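Local coordinates for protein condensin complex subunit 3 (Schizosaccharomyces pombe, PDB 5OQR) that serves as a regulatory subunit of condensin, the complex required to convert interphase chromatin into condensed, mitotic-like chromosomes, at residues Gly637-Gln642 with Ala701-Val706; Ile648-Leu653 with Lys728-Leu733; Gln678-Thr683 with Asn705-Leu710; His709-Ile714 with Ser732-Leu737; Arg750-Leu755 with Lys775-Leu780. One frame throughout, in Å; residues are numbered along the deposited sequence.

All five contacts lie in the C-terminal part of the chain, whose regular structure is all helix. Helix 639-661 opens two of them: at its start, interaction 1 closes a loop onto the segment leading into helix 706-717, and farther along, interaction 2 closes a longer loop onto helix 725-736. The two loops cross. Interaction 3, between the end of helix 669-682 and the start of helix 706-717, is nested inside interaction 2 and shares Asn705 and Val706 with interaction 1. Interaction 4 then pairs helices 706-717 and 725-736, sharing Leu733 with interaction 2 and Leu710 with interaction 3. Interaction 5 follows in series, joining the last two helices, and touches interaction 4 through Asn712 and Thr751.

Interaction 1: residues Gly637-Gln642 with Ala701-Val706; sequences GAHENQ and ALNHNV
The imidazole of His639 carries the Asn703 amide on one face: the two planes are 22° apart and stacked, with Asn703 ND2 set toward the rim of the ring, 3.7 Å from His639 CD2. At the ring edge and in its plane lies the backbone oxygen of His704, 3.3 Å from His639 CE1. A methyl of Val706 reaches the same corner obliquely, CG2 standing 3.7 Å from His639 CE1. The ring gets there because its CG lies anti to the backbone N (chi1 159°), which carries it off the first turn of helix 639-661 toward the incoming loop. One turn after His639, Gln642 receives the two methyls of Val706: Val706 CG1 packs 3.4 Å from Gln642 O, while Val706 CG2 sits 4.1 Å from Gln642 CB. The amide end of Gln642 is engaged elsewhere, its NE2 donating to the backbone oxygens of Trp682 and Asp684. Val706 also rests on Trp643 and Ala646, so it is wedged against the early turns of that helix, whereas the ring of His704 turns to Trp643 and a weak bond with Asp747. No hydrogen bond joins the two segments. Ala638 and Asn705 each occupy an N-cap position, and the contact thus brings together two helix starts, an inter-helix loop running back over an earlier helix as in an alpha-solenoid built from HEAT repeats.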
# COMPACT_ATOMS: atom_id res chain seq x y z
N GLY A 637 9.18 0.01 18.45
CA GLY A 637 10.61 -0.23 18.50
C GLY A 637 11.15 -0.36 19.90
O GLY A 637 12.06 -1.16 20.15
N ALA A 638 10.60 0.40 20.84
CA ALA A 638 11.11 0.42 22.20
C ALA A 638 9.97 0.64 23.18
O ALA A 638 8.99 1.32 22.87
CB ALA A 638 12.16 1.52 22.38
N HIS A 639 10.10 0.03 24.36
CA HIS A 639 9.14 0.27 25.43
C HIS A 639 9.10 1.75 25.81
O HIS A 639 8.04 2.28 26.16
CB HIS A 639 9.50 -0.57 26.65
CG HIS A 639 8.91 -0.07 27.93
ND1 HIS A 639 7.66 -0.44 28.38
CD2 HIS A 639 9.40 0.79 28.86
CE1 HIS A 639 7.41 0.16 29.52
NE2 HIS A 639 8.45 0.92 29.84
N GLU A 640 10.24 2.43 25.75
CA GLU A 640 10.30 3.83 26.14
C GLU A 640 9.54 4.72 25.17
O GLU A 640 9.08 5.80 25.55
CB GLU A 640 11.75 4.29 26.26
CG GLU A 640 12.54 3.62 27.37
CD GLU A 640 12.95 2.20 27.02
OE1 GLU A 640 12.70 1.77 25.88
OE2 GLU A 640 13.54 1.52 27.89
N ASN A 641 9.41 4.30 23.91
CA ASN A 641 8.66 5.09 22.95
C ASN A 641 7.16 5.00 23.21
O ASN A 641 6.44 6.00 23.07
CB ASN A 641 8.98 4.64 21.52
CG ASN A 641 10.37 5.03 21.09
OD1 ASN A 641 11.02 5.87 21.72
ND2 ASN A 641 10.84 4.43 20.01
N GLN A 642 6.68 3.82 23.58
CA GLN A 642 5.27 3.68 23.95
C GLN A 642 4.95 4.52 25.18
O GLN A 642 3.87 5.11 25.27
CB GLN A 642 4.93 2.21 24.20
CG GLN A 642 5.14 1.33 22.98
CD GLN A 642 4.60 -0.07 23.17
OE1 GLN A 642 5.04 -0.81 24.05
NE2 GLN A 642 3.63 -0.45 22.34
N ALA A 701 12.38 -6.31 34.83
CA ALA A 701 11.60 -6.51 36.05
C ALA A 701 10.64 -5.35 36.30
O ALA A 701 9.52 -5.38 35.80
CB ALA A 701 12.54 -6.71 37.24
N LEU A 702 11.06 -4.34 37.06
CA LEU A 702 10.12 -3.26 37.37
C LEU A 702 10.16 -2.25 36.22
O LEU A 702 10.72 -1.16 36.32
CB LEU A 702 10.40 -2.59 38.71
CG LEU A 702 9.23 -1.66 39.10
CD1 LEU A 702 7.86 -2.34 39.00
CD2 LEU A 702 9.41 -1.08 40.48
N ASN A 703 9.61 -2.68 35.10
CA ASN A 703 9.13 -1.79 34.05
C ASN A 703 7.64 -1.59 34.29
O ASN A 703 6.90 -2.57 34.47
CB ASN A 703 9.36 -2.40 32.67
CG ASN A 703 10.41 -1.66 31.86
OD1 ASN A 703 10.97 -0.65 32.29
ND2 ASN A 703 10.69 -2.18 30.67
N HIS A 704 7.19 -0.34 34.32
CA HIS A 704 5.79 -0.07 34.55
C HIS A 704 5.01 -0.23 33.25
O HIS A 704 5.48 0.15 32.17
CB HIS A 704 5.60 1.33 35.12
CG HIS A 704 6.28 1.53 36.43
ND1 HIS A 704 5.83 0.97 37.61
CD2 HIS A 704 7.40 2.22 36.75
CE1 HIS A 704 6.64 1.31 38.59
NE2 HIS A 704 7.60 2.07 38.10
N ASN A 705 3.82 -0.82 33.36
CA ASN A 705 2.98 -1.04 32.19
C ASN A 705 2.50 0.29 31.65
O ASN A 705 2.00 1.14 32.39
CB ASN A 705 1.80 -1.93 32.57
CG ASN A 705 0.99 -2.36 31.37
OD1 ASN A 705 -0.02 -1.75 31.04
ND2 ASN A 705 1.43 -3.42 30.71
N VAL A 706 2.65 0.48 30.33
CA VAL A 706 2.27 1.75 29.71
C VAL A 706 0.77 1.97 29.83
O VAL A 706 0.31 3.10 30.04
CB VAL A 706 2.73 1.78 28.24
CG1 VAL A 706 2.33 3.10 27.58
CG2 VAL A 706 4.23 1.58 28.15

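Interaction 2: residues Ile648-Leu653 with Lys728-Leu733; sequences IFCDAL and KFMISL
Leu653 and Leu733 reach for each other tip to tip, Leu653 CD2 lying 3.7 Å from Leu733 CD1, and this meeting is the dense part of the contact. The same Leu653 CD2 also touches the edge of the Phe729 ring near its plane, 3.7 Å from CE1, with the sulfur of Met730 a little farther off. Leu733 CD1 in turn meets the edge of the Phe649 ring, 3.8 Å from its CE1. Between these two helices the packing is thinner at Cys650, whose SG has one neighbour, Met730 CE at 3.9 Å. Met730 gets its methyl there by bending at both chi2 and chi3. The segment axes stay 12.2 Å apart and run roughly antiparallel, at 144°, and neighbours share the interface: Met679 packs on Phe649 and Leu653, Ile672 and Ala676 on Phe729, Leu710 on Phe649 and Ile714 on Cys650. On the exposed outer faces, Asp651 points away from helix 725-736, and on the other helix Lys728 has weak links to Asp766 and Thr768. Across the interface neither a hydrogen bond nor a charge pair is made. Methyls, ring edges and sulfur do all the touching, which implies adhesion by burial of apolar surface and dispersion.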
# COMPACT_ATOMS: atom_id res chain seq x y z
N ILE A 648 1.57 11.88 26.51
CA ILE A 648 0.87 12.96 25.83
C ILE A 648 -0.42 12.50 25.20
O ILE A 648 -1.17 13.32 24.65
CB ILE A 648 1.77 13.64 24.77
CG1 ILE A 648 2.31 12.63 23.75
CG2 ILE A 648 2.92 14.37 25.45
CD1 ILE A 648 1.43 12.44 22.55
N PHE A 649 -0.71 11.20 25.26
CA PHE A 649 -1.96 10.62 24.79
C PHE A 649 -3.17 11.52 25.07
O PHE A 649 -3.85 11.97 24.15
CB PHE A 649 -2.14 9.25 25.45
CG PHE A 649 -3.32 8.47 24.96
CD1 PHE A 649 -4.60 8.79 25.35
CD2 PHE A 649 -3.13 7.39 24.12
CE1 PHE A 649 -5.68 8.06 24.90
CE2 PHE A 649 -4.20 6.66 23.67
CZ PHE A 649 -5.48 6.99 24.06
N CYS A 650 -3.45 11.77 26.35
CA CYS A 650 -4.69 12.44 26.72
C CYS A 650 -4.76 13.84 26.12
O CYS A 650 -5.80 14.24 25.58
CB CYS A 650 -4.81 12.50 28.24
SG CYS A 650 -5.09 10.91 29.02
N ASP A 651 -3.67 14.60 26.21
CA ASP A 651 -3.70 15.97 25.70
C ASP A 651 -3.85 15.99 24.19
O ASP A 651 -4.56 16.84 23.65
CB ASP A 651 -2.42 16.70 26.12
CG ASP A 651 -2.07 16.46 27.58
OD1 ASP A 651 -2.49 17.27 28.43
OD2 ASP A 651 -1.38 15.46 27.86
N ALA A 652 -3.20 15.06 23.49
CA ALA A 652 -3.37 14.97 22.05
C ALA A 652 -4.81 14.62 21.69
O ALA A 652 -5.40 15.21 20.78
CB ALA A 652 -2.41 13.93 21.47
N LEU A 653 -5.40 13.66 22.41
CA LEU A 653 -6.75 13.22 22.09
C LEU A 653 -7.77 14.29 22.43
O LEU A 653 -8.76 14.47 21.71
CB LEU A 653 -7.06 11.92 22.83
CG LEU A 653 -8.29 11.14 22.38
CD1 LEU A 653 -8.15 10.68 20.94
CD2 LEU A 653 -8.51 9.96 23.30
N LYS A 728 -17.17 11.58 29.36
CA LYS A 728 -17.66 10.23 29.10
C LYS A 728 -16.66 9.45 28.26
O LYS A 728 -16.36 8.28 28.56
CB LYS A 728 -19.01 10.29 28.38
CG LYS A 728 -20.23 10.17 29.27
CD LYS A 728 -21.41 9.58 28.53
CE LYS A 728 -21.18 8.12 28.16
NZ LYS A 728 -22.43 7.39 27.82
N PHE A 729 -16.15 10.06 27.19
CA PHE A 729 -15.32 9.33 26.24
C PHE A 729 -13.99 8.93 26.87
O PHE A 729 -13.50 7.82 26.63
CB PHE A 729 -15.10 10.17 24.99
CG PHE A 729 -14.23 9.49 23.97
CD1 PHE A 729 -12.95 9.95 23.72
CD2 PHE A 729 -14.69 8.38 23.29
CE1 PHE A 729 -12.15 9.33 22.80
CE2 PHE A 729 -13.89 7.75 22.36
CZ PHE A 729 -12.62 8.22 22.12
N MET A 730 -13.40 9.82 27.67
CA MET A 730 -12.13 9.48 28.31
C MET A 730 -12.28 8.30 29.25
O MET A 730 -11.36 7.49 29.38
CB MET A 730 -11.58 10.70 29.05
CG MET A 730 -11.33 11.91 28.17
SD MET A 730 -10.22 11.56 26.78
CE MET A 730 -8.66 11.35 27.64
N ILE A 731 -13.44 8.18 29.91
CA ILE A 731 -13.68 7.03 30.77
C ILE A 731 -13.86 5.77 29.93
O ILE A 731 -13.44 4.68 30.33
CB ILE A 731 -14.91 7.29 31.67
CG1 ILE A 731 -14.58 8.38 32.70
CG2 ILE A 731 -15.36 6.02 32.39
CD1 ILE A 731 -15.79 8.96 33.38
N SER A 732 -14.48 5.90 28.76
CA SER A 732 -14.65 4.77 27.86
C SER A 732 -13.34 4.05 27.59
O SER A 732 -13.32 2.84 27.36
CB SER A 732 -15.27 5.23 26.54
OG SER A 732 -14.46 6.21 25.92
N LEU A 733 -12.22 4.78 27.60
CA LEU A 733 -10.94 4.18 27.26
C LEU A 733 -10.45 3.23 28.34
O LEU A 733 -9.75 2.26 28.03
CB LEU A 733 -9.91 5.28 27.02
CG LEU A 733 -10.35 6.34 26.01
CD1 LEU A 733 -9.31 7.44 25.91
CD2 LEU A 733 -10.61 5.72 24.65

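Interaction 3: residues Gln678-Thr683 with Asn705-Leu710; sequences QMLDWT and NVHLHL
His707 and Leu680 supply the polar link: His707 NE2 donates to Leu680 O at 3.1 Å, with an N-H...O angle of 149°. The acceptor lies in the plane of the imidazole, while the donor is tilted 17° from the carbonyl plane. At the other ring nitrogen, His707 ND1 pairs with the backbone N of Lys738, an arrangement consistent with the proton residing on NE2. Thr683 OG1 comes to the same ring edge, 3.2 Å from His707 NE2. The Thr683 torsion (chi1 48°) puts that hydroxyl between the backbone N and the carbonyl carbon, turned back toward the carbonyls of Met679 and Leu680. Two apolar contacts accompany this link. Leu680 CD2 meets Leu710 CD2 at 3.7 Å, the two side chains crossing at about a right angle, and Leu737 and Phe649 extend the same patch. Separately, at the end of helix 669-682, Val706 CG1 lies 4.0 Å from Thr683 CB. Asn705 supplies the capping: its OD1 accepts from Leu708 N at 3.0 Å, in the carbonyl plane and on a lone pair, and more weakly from His707 N. The cap holds the first-turn amides of the helix from which His707 projects. A helix start thereby grips a carbonyl in the final turn of the preceding helix, tying the first helix of HEAT repeat 9 to the helix before it within the solenoid.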
# COMPACT_ATOMS: atom_id res chain seq x y z
N GLN A 678 -6.35 3.52 17.67
CA GLN A 678 -5.01 3.55 17.07
C GLN A 678 -3.97 3.90 18.12
O GLN A 678 -2.98 3.17 18.31
CB GLN A 678 -4.98 4.55 15.92
CG GLN A 678 -5.25 3.95 14.56
CD GLN A 678 -4.00 3.41 13.90
OE1 GLN A 678 -3.39 2.45 14.38
NE2 GLN A 678 -3.59 4.04 12.80
N MET A 679 -4.16 5.02 18.82
CA MET A 679 -3.23 5.41 19.87
C MET A 679 -3.09 4.32 20.93
O MET A 679 -2.01 4.15 21.51
CB MET A 679 -3.68 6.71 20.53
CG MET A 679 -3.91 7.88 19.59
SD MET A 679 -3.92 9.42 20.52
CE MET A 679 -4.76 10.52 19.40
N LEU A 680 -4.17 3.58 21.20
CA LEU A 680 -4.10 2.52 22.20
C LEU A 680 -3.27 1.35 21.69
O LEU A 680 -2.53 0.73 22.47
CB LEU A 680 -5.51 2.05 22.56
CG LEU A 680 -6.30 2.96 23.51
CD1 LEU A 680 -7.74 2.51 23.59
CD2 LEU A 680 -5.67 2.97 24.89
N ASP A 681 -3.38 1.02 20.41
CA ASP A 681 -2.54 -0.03 19.84
C ASP A 681 -1.07 0.36 19.89
O ASP A 681 -0.21 -0.47 20.22
CB ASP A 681 -2.97 -0.32 18.41
CG ASP A 681 -4.37 -0.88 18.33
OD1 ASP A 681 -4.74 -1.44 17.27
OD2 ASP A 681 -5.12 -0.75 19.32
N TRP A 682 -0.76 1.62 19.59
CA TRP A 682 0.62 2.09 19.65
C TRP A 682 1.22 1.91 21.03
O TRP A 682 2.42 1.68 21.16
CB TRP A 682 0.70 3.56 19.24
CG TRP A 682 0.36 3.82 17.80
CD1 TRP A 682 0.36 2.91 16.78
CD2 TRP A 682 -0.01 5.07 17.22
NE1 TRP A 682 -0.00 3.53 15.61
CE2 TRP A 682 -0.23 4.85 15.85
CE3 TRP A 682 -0.18 6.36 17.74
CZ2 TRP A 682 -0.61 5.87 14.99
CZ3 TRP A 682 -0.56 7.37 16.88
CH2 TRP A 682 -0.77 7.12 15.52
N THR A 683 0.40 2.04 22.07
CA THR A 683 0.88 1.97 23.45
C THR A 683 0.76 0.58 24.05
O THR A 683 1.16 0.39 25.20
CB THR A 683 0.12 2.99 24.30
OG1 THR A 683 -1.29 2.86 24.05
CG2 THR A 683 0.53 4.39 23.96
N ASN A 705 3.82 -0.82 33.36
CA ASN A 705 2.98 -1.04 32.19
C ASN A 705 2.50 0.29 31.65
O ASN A 705 2.00 1.14 32.39
CB ASN A 705 1.80 -1.93 32.57
CG ASN A 705 0.99 -2.36 31.37
OD1 ASN A 705 -0.02 -1.75 31.04
ND2 ASN A 705 1.43 -3.42 30.71
N VAL A 706 2.65 0.48 30.33
CA VAL A 706 2.27 1.75 29.71
C VAL A 706 0.77 1.97 29.83
O VAL A 706 0.31 3.10 30.04
CB VAL A 706 2.73 1.78 28.24
CG1 VAL A 706 2.33 3.10 27.58
CG2 VAL A 706 4.23 1.58 28.15
N HIS A 707 -0.02 0.91 29.70
CA HIS A 707 -1.47 1.06 29.74
C HIS A 707 -1.95 1.37 31.15
O HIS A 707 -2.87 2.17 31.34
CB HIS A 707 -2.14 -0.20 29.19
CG HIS A 707 -2.38 -0.16 27.71
ND1 HIS A 707 -2.97 -1.20 27.03
CD2 HIS A 707 -2.11 0.79 26.79
CE1 HIS A 707 -3.05 -0.90 25.75
NE2 HIS A 707 -2.54 0.30 25.58
N LEU A 708 -1.35 0.74 32.16
CA LEU A 708 -1.69 1.12 33.53
C LEU A 708 -1.18 2.52 33.84
O LEU A 708 -1.81 3.24 34.62
CB LEU A 708 -1.11 0.10 34.51
CG LEU A 708 -1.73 0.12 35.91
CD1 LEU A 708 -3.20 -0.28 35.86
CD2 LEU A 708 -0.97 -0.80 36.84
N HIS A 709 -0.06 2.91 33.25
CA HIS A 709 0.38 4.30 33.35
C HIS A 709 -0.60 5.23 32.64
O HIS A 709 -0.85 6.34 33.11
CB HIS A 709 1.78 4.45 32.76
CG HIS A 709 2.22 5.87 32.59
ND1 HIS A 709 2.48 6.42 31.35
CD2 HIS A 709 2.41 6.86 33.49
CE1 HIS A 709 2.83 7.68 31.50
NE2 HIS A 709 2.80 7.98 32.78
N LEU A 710 -1.16 4.78 31.52
CA LEU A 710 -2.13 5.60 30.80
C LEU A 710 -3.41 5.77 31.60
O LEU A 710 -4.05 6.83 31.56
CB LEU A 710 -2.42 4.98 29.44
CG LEU A 710 -3.39 5.75 28.54
CD1 LEU A 710 -2.85 7.13 28.22
CD2 LEU A 710 -3.66 4.97 27.27

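Interaction 4: residues His709-Ile714 with Ser732-Leu737; sequences HLANMI and SLLGKL
Leu737 meets Ala711 and Leu710 with both its methyls: a CG anti to the carbonyl carbon (chi1 -62°) swings its fork toward helix 706-717, CD1 resting 3.7 Å from Ala711 CB and CD2 3.8 Å from Leu710 CD2. Ile714 holds CG1 in the same position and continues extended through chi2 (171°), so that CD1 is its leading atom, 4.1 Å from Leu733 CB. Between these ends Leu734 completes the row, its CD2 3.9 Å from Ala711 CB. Ala711 thus forms a shallow seat that Leu734 and Leu737 share, and its CA lies 6.4 Å from that of Leu734. The two segments run almost exactly antiparallel, at 172°, with axes 10.3 Å apart, although the second is a weakly bonded helix that gives way to loop at Leu737. Phe776 of helix 767-785 packs on Ala711, Leu734 and Leu737, while Ala676 of helix 669-682 touches Leu733. The interface is therefore buried between earlier and later helices. It is the seam between the two helices of an antiparallel pair, the unit from which HEAT repeats are made, and both partners belong to HEAT repeat 9.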
# COMPACT_ATOMS: atom_id res chain seq x y z
N HIS A 709 -0.06 2.91 33.25
CA HIS A 709 0.38 4.30 33.35
C HIS A 709 -0.60 5.23 32.64
O HIS A 709 -0.85 6.34 33.11
CB HIS A 709 1.78 4.45 32.76
CG HIS A 709 2.22 5.87 32.59
ND1 HIS A 709 2.48 6.42 31.35
CD2 HIS A 709 2.41 6.86 33.49
CE1 HIS A 709 2.83 7.68 31.50
NE2 HIS A 709 2.80 7.98 32.78
N LEU A 710 -1.16 4.78 31.52
CA LEU A 710 -2.13 5.60 30.80
C LEU A 710 -3.41 5.77 31.60
O LEU A 710 -4.05 6.83 31.56
CB LEU A 710 -2.42 4.98 29.44
CG LEU A 710 -3.39 5.75 28.54
CD1 LEU A 710 -2.85 7.13 28.22
CD2 LEU A 710 -3.66 4.97 27.27
N ALA A 711 -3.82 4.73 32.34
CA ALA A 711 -4.96 4.86 33.23
C ALA A 711 -4.75 5.99 34.23
O ALA A 711 -5.63 6.84 34.42
CB ALA A 711 -5.20 3.54 33.96
N ASN A 712 -3.57 6.03 34.85
CA ASN A 712 -3.26 7.13 35.77
C ASN A 712 -3.34 8.48 35.07
O ASN A 712 -3.83 9.45 35.64
CB ASN A 712 -1.88 6.92 36.38
CG ASN A 712 -1.76 5.61 37.12
OD1 ASN A 712 -2.75 5.07 37.62
ND2 ASN A 712 -0.55 5.08 37.21
N MET A 713 -2.86 8.55 33.82
CA MET A 713 -2.95 9.80 33.07
C MET A 713 -4.41 10.21 32.89
O MET A 713 -4.76 11.38 33.08
CB MET A 713 -2.28 9.64 31.70
CG MET A 713 -0.80 9.30 31.75
SD MET A 713 0.18 10.50 32.67
CE MET A 713 -0.08 11.97 31.69
N ILE A 714 -5.26 9.26 32.51
CA ILE A 714 -6.67 9.56 32.29
C ILE A 714 -7.30 10.10 33.57
O ILE A 714 -7.98 11.14 33.56
CB ILE A 714 -7.41 8.31 31.77
CG1 ILE A 714 -6.86 7.94 30.39
CG2 ILE A 714 -8.91 8.55 31.71
CD1 ILE A 714 -7.34 6.60 29.87
N SER A 732 -14.48 5.90 28.76
CA SER A 732 -14.65 4.77 27.86
C SER A 732 -13.34 4.05 27.59
O SER A 732 -13.32 2.84 27.36
CB SER A 732 -15.27 5.23 26.54
OG SER A 732 -14.46 6.21 25.92
N LEU A 733 -12.22 4.78 27.60
CA LEU A 733 -10.94 4.18 27.26
C LEU A 733 -10.45 3.23 28.34
O LEU A 733 -9.75 2.26 28.03
CB LEU A 733 -9.91 5.28 27.02
CG LEU A 733 -10.35 6.34 26.01
CD1 LEU A 733 -9.31 7.44 25.91
CD2 LEU A 733 -10.61 5.72 24.65
N LEU A 734 -10.80 3.48 29.60
CA LEU A 734 -10.39 2.59 30.68
C LEU A 734 -10.85 1.16 30.44
O LEU A 734 -10.17 0.21 30.85
CB LEU A 734 -10.93 3.10 32.02
CG LEU A 734 -10.29 4.38 32.55
CD1 LEU A 734 -11.20 5.04 33.56
CD2 LEU A 734 -8.94 4.07 33.17
N GLY A 735 -11.98 0.98 29.77
CA GLY A 735 -12.46 -0.35 29.46
C GLY A 735 -11.71 -1.03 28.33
O GLY A 735 -11.72 -2.26 28.25
N LYS A 736 -11.06 -0.25 27.47
CA LYS A 736 -10.31 -0.81 26.35
C LYS A 736 -8.86 -1.10 26.71
O LYS A 736 -8.19 -1.83 25.96
CB LYS A 736 -10.35 0.14 25.16
CG LYS A 736 -11.75 0.61 24.80
CD LYS A 736 -11.72 1.63 23.68
CE LYS A 736 -13.10 2.20 23.42
NZ LYS A 736 -14.09 1.14 23.07
N LEU A 737 -8.36 -0.56 27.82
CA LEU A 737 -6.98 -0.79 28.21
C LEU A 737 -6.70 -2.28 28.35
O LEU A 737 -7.58 -3.07 28.70
CB LEU A 737 -6.67 -0.07 29.52
CG LEU A 737 -6.80 1.45 29.51
CD1 LEU A 737 -6.65 2.00 30.92
CD2 LEU A 737 -5.79 2.08 28.58

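Interaction 5: residues Arg750-Leu755 with Lys775-Leu780; sequences RTKRKL and KFERML
The last two helices of the chain form an antiparallel hairpin, and Thr751, Lys752 and Leu755 on one arm meet Phe776, Glu777 and Leu780 on the other. The axes of the two segments pass 10.2 Å apart with their directions 153° from each other. Thr751 divides its branches: with OG1 anti to the carbonyl carbon (chi1 -65°), CG2 is left anti to the backbone N and points to the edge of the Phe776 ring, 4.0 Å from CE2 and in its plane, and lies about as near to Leu780 CD1. Its hydroxyl bonds instead to Asn712 OD1. Leu780 tucks CD1 against the other backbone, 3.9 Å from Lys752 N. Glu777 stretches out fully, laying its carboxylate across Leu755, whose CD1 is 3.4 Å from OE2. The Lys752 side chain passes over that of Glu777 at a slant, Lys752 CE 3.8 Å from Glu777 OE1. Its ammonium stays at 4.2 Å, NZ to that same oxygen, too long for a salt bridge, and pairs with Glu756 on its own helix. Opposite charges this close would be expected to attract weakly. This partly exposed polar border runs beside the buried strip of Thr751, Leu755, Phe776 and Leu780. On the side of helix 706-717, Thr751 and Leu755 rest on Phe715. The hairpin thus packs as the next layer against helices 706-717 and 725-736.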
# COMPACT_ATOMS: atom_id res chain seq x y z
N ARG A 750 -1.28 1.79 43.22
CA ARG A 750 -1.05 3.18 42.84
C ARG A 750 -2.15 3.70 41.92
O ARG A 750 -2.57 4.85 42.05
CB ARG A 750 0.32 3.31 42.16
CG ARG A 750 0.99 4.65 42.42
CD ARG A 750 1.67 5.20 41.18
NE ARG A 750 2.09 6.59 41.38
CZ ARG A 750 2.43 7.42 40.40
NH1 ARG A 750 2.41 7.02 39.14
NH2 ARG A 750 2.79 8.66 40.69
N THR A 751 -2.62 2.86 41.00
CA THR A 751 -3.68 3.30 40.09
C THR A 751 -5.00 3.46 40.82
O THR A 751 -5.78 4.36 40.50
CB THR A 751 -3.81 2.32 38.92
OG1 THR A 751 -2.61 2.34 38.14
CG2 THR A 751 -4.98 2.69 38.02
N LYS A 752 -5.27 2.59 41.79
CA LYS A 752 -6.49 2.74 42.58
C LYS A 752 -6.48 4.05 43.36
O LYS A 752 -7.51 4.72 43.47
CB LYS A 752 -6.66 1.55 43.53
CG LYS A 752 -7.95 1.58 44.32
CD LYS A 752 -8.32 0.21 44.87
CE LYS A 752 -9.62 0.26 45.65
NZ LYS A 752 -9.53 1.16 46.83
N ARG A 753 -5.32 4.43 43.89
CA ARG A 753 -5.19 5.75 44.50
C ARG A 753 -5.57 6.85 43.51
O ARG A 753 -6.24 7.81 43.88
CB ARG A 753 -3.76 5.96 45.01
CG ARG A 753 -3.59 5.76 46.50
CD ARG A 753 -2.29 5.04 46.82
NE ARG A 753 -1.14 5.66 46.16
CZ ARG A 753 0.02 5.06 45.96
NH1 ARG A 753 0.21 3.80 46.36
NH2 ARG A 753 1.01 5.70 45.36
N LYS A 754 -5.13 6.71 42.26
CA LYS A 754 -5.53 7.66 41.23
C LYS A 754 -7.04 7.62 41.01
O LYS A 754 -7.69 8.66 40.92
CB LYS A 754 -4.79 7.36 39.92
CG LYS A 754 -3.73 8.38 39.55
CD LYS A 754 -2.45 8.16 40.32
CE LYS A 754 -1.44 9.25 39.99
NZ LYS A 754 -0.27 9.23 40.91
N LEU A 755 -7.60 6.41 40.91
CA LEU A 755 -9.05 6.26 40.81
C LEU A 755 -9.75 7.01 41.93
O LEU A 755 -10.70 7.77 41.69
CB LEU A 755 -9.39 4.76 40.85
CG LEU A 755 -10.84 4.26 40.71
CD1 LEU A 755 -11.66 4.48 41.98
CD2 LEU A 755 -11.53 4.88 39.52
N LYS A 775 -16.21 -1.63 37.22
CA LYS A 775 -15.56 -2.82 36.69
C LYS A 775 -14.05 -2.68 36.68
O LYS A 775 -13.33 -3.66 36.89
CB LYS A 775 -16.09 -3.11 35.28
CG LYS A 775 -15.96 -4.56 34.85
CD LYS A 775 -16.63 -4.79 33.50
CE LYS A 775 -18.15 -4.65 33.59
NZ LYS A 775 -18.67 -3.70 32.57
N PHE A 776 -13.55 -1.47 36.43
CA PHE A 776 -12.11 -1.23 36.48
C PHE A 776 -11.59 -1.29 37.91
O PHE A 776 -10.54 -1.89 38.16
CB PHE A 776 -11.80 0.13 35.85
CG PHE A 776 -10.34 0.34 35.56
CD1 PHE A 776 -9.79 -0.08 34.36
CD2 PHE A 776 -9.53 0.97 36.48
CE1 PHE A 776 -8.46 0.11 34.09
CE2 PHE A 776 -8.19 1.17 36.21
CZ PHE A 776 -7.65 0.74 35.02
N GLU A 777 -12.31 -0.69 38.85
CA GLU A 777 -11.88 -0.70 40.24
C GLU A 777 -11.83 -2.11 40.79
O GLU A 777 -10.94 -2.45 41.58
CB GLU A 777 -12.81 0.18 41.08
CG GLU A 777 -12.29 0.48 42.46
CD GLU A 777 -13.14 1.50 43.19
OE1 GLU A 777 -12.89 1.75 44.38
OE2 GLU A 777 -14.06 2.07 42.55
N ARG A 778 -12.78 -2.96 40.40
CA ARG A 778 -12.78 -4.34 40.87
C ARG A 778 -11.69 -5.16 40.19
O ARG A 778 -11.14 -6.08 40.81
CB ARG A 778 -14.15 -4.97 40.64
CG ARG A 778 -15.18 -4.58 41.68
CD ARG A 778 -16.44 -5.42 41.57
NE ARG A 778 -17.17 -5.17 40.33
CZ ARG A 778 -18.16 -4.29 40.21
NH1 ARG A 778 -18.56 -3.57 41.25
NH2 ARG A 778 -18.75 -4.14 39.04
N MET A 779 -11.37 -4.86 38.93
CA MET A 779 -10.25 -5.52 38.28
C MET A 779 -8.95 -5.27 39.05
O MET A 779 -8.16 -6.20 39.26
CB MET A 779 -10.13 -5.04 36.84
CG MET A 779 -8.87 -5.49 36.11
SD MET A 779 -7.45 -4.40 36.33
CE MET A 779 -8.01 -2.92 35.49
N LEU A 780 -8.73 -4.03 39.48
CA LEU A 780 -7.53 -3.73 40.26
C LEU A 780 -7.48 -4.57 41.53
O LEU A 780 -6.44 -5.16 41.85
CB LEU A 780 -7.50 -2.24 40.60
CG LEU A 780 -7.37 -1.29 39.41
CD1 LEU A 780 -7.61 0.15 39.85
CD2 LEU A 780 -5.99 -1.42 38.78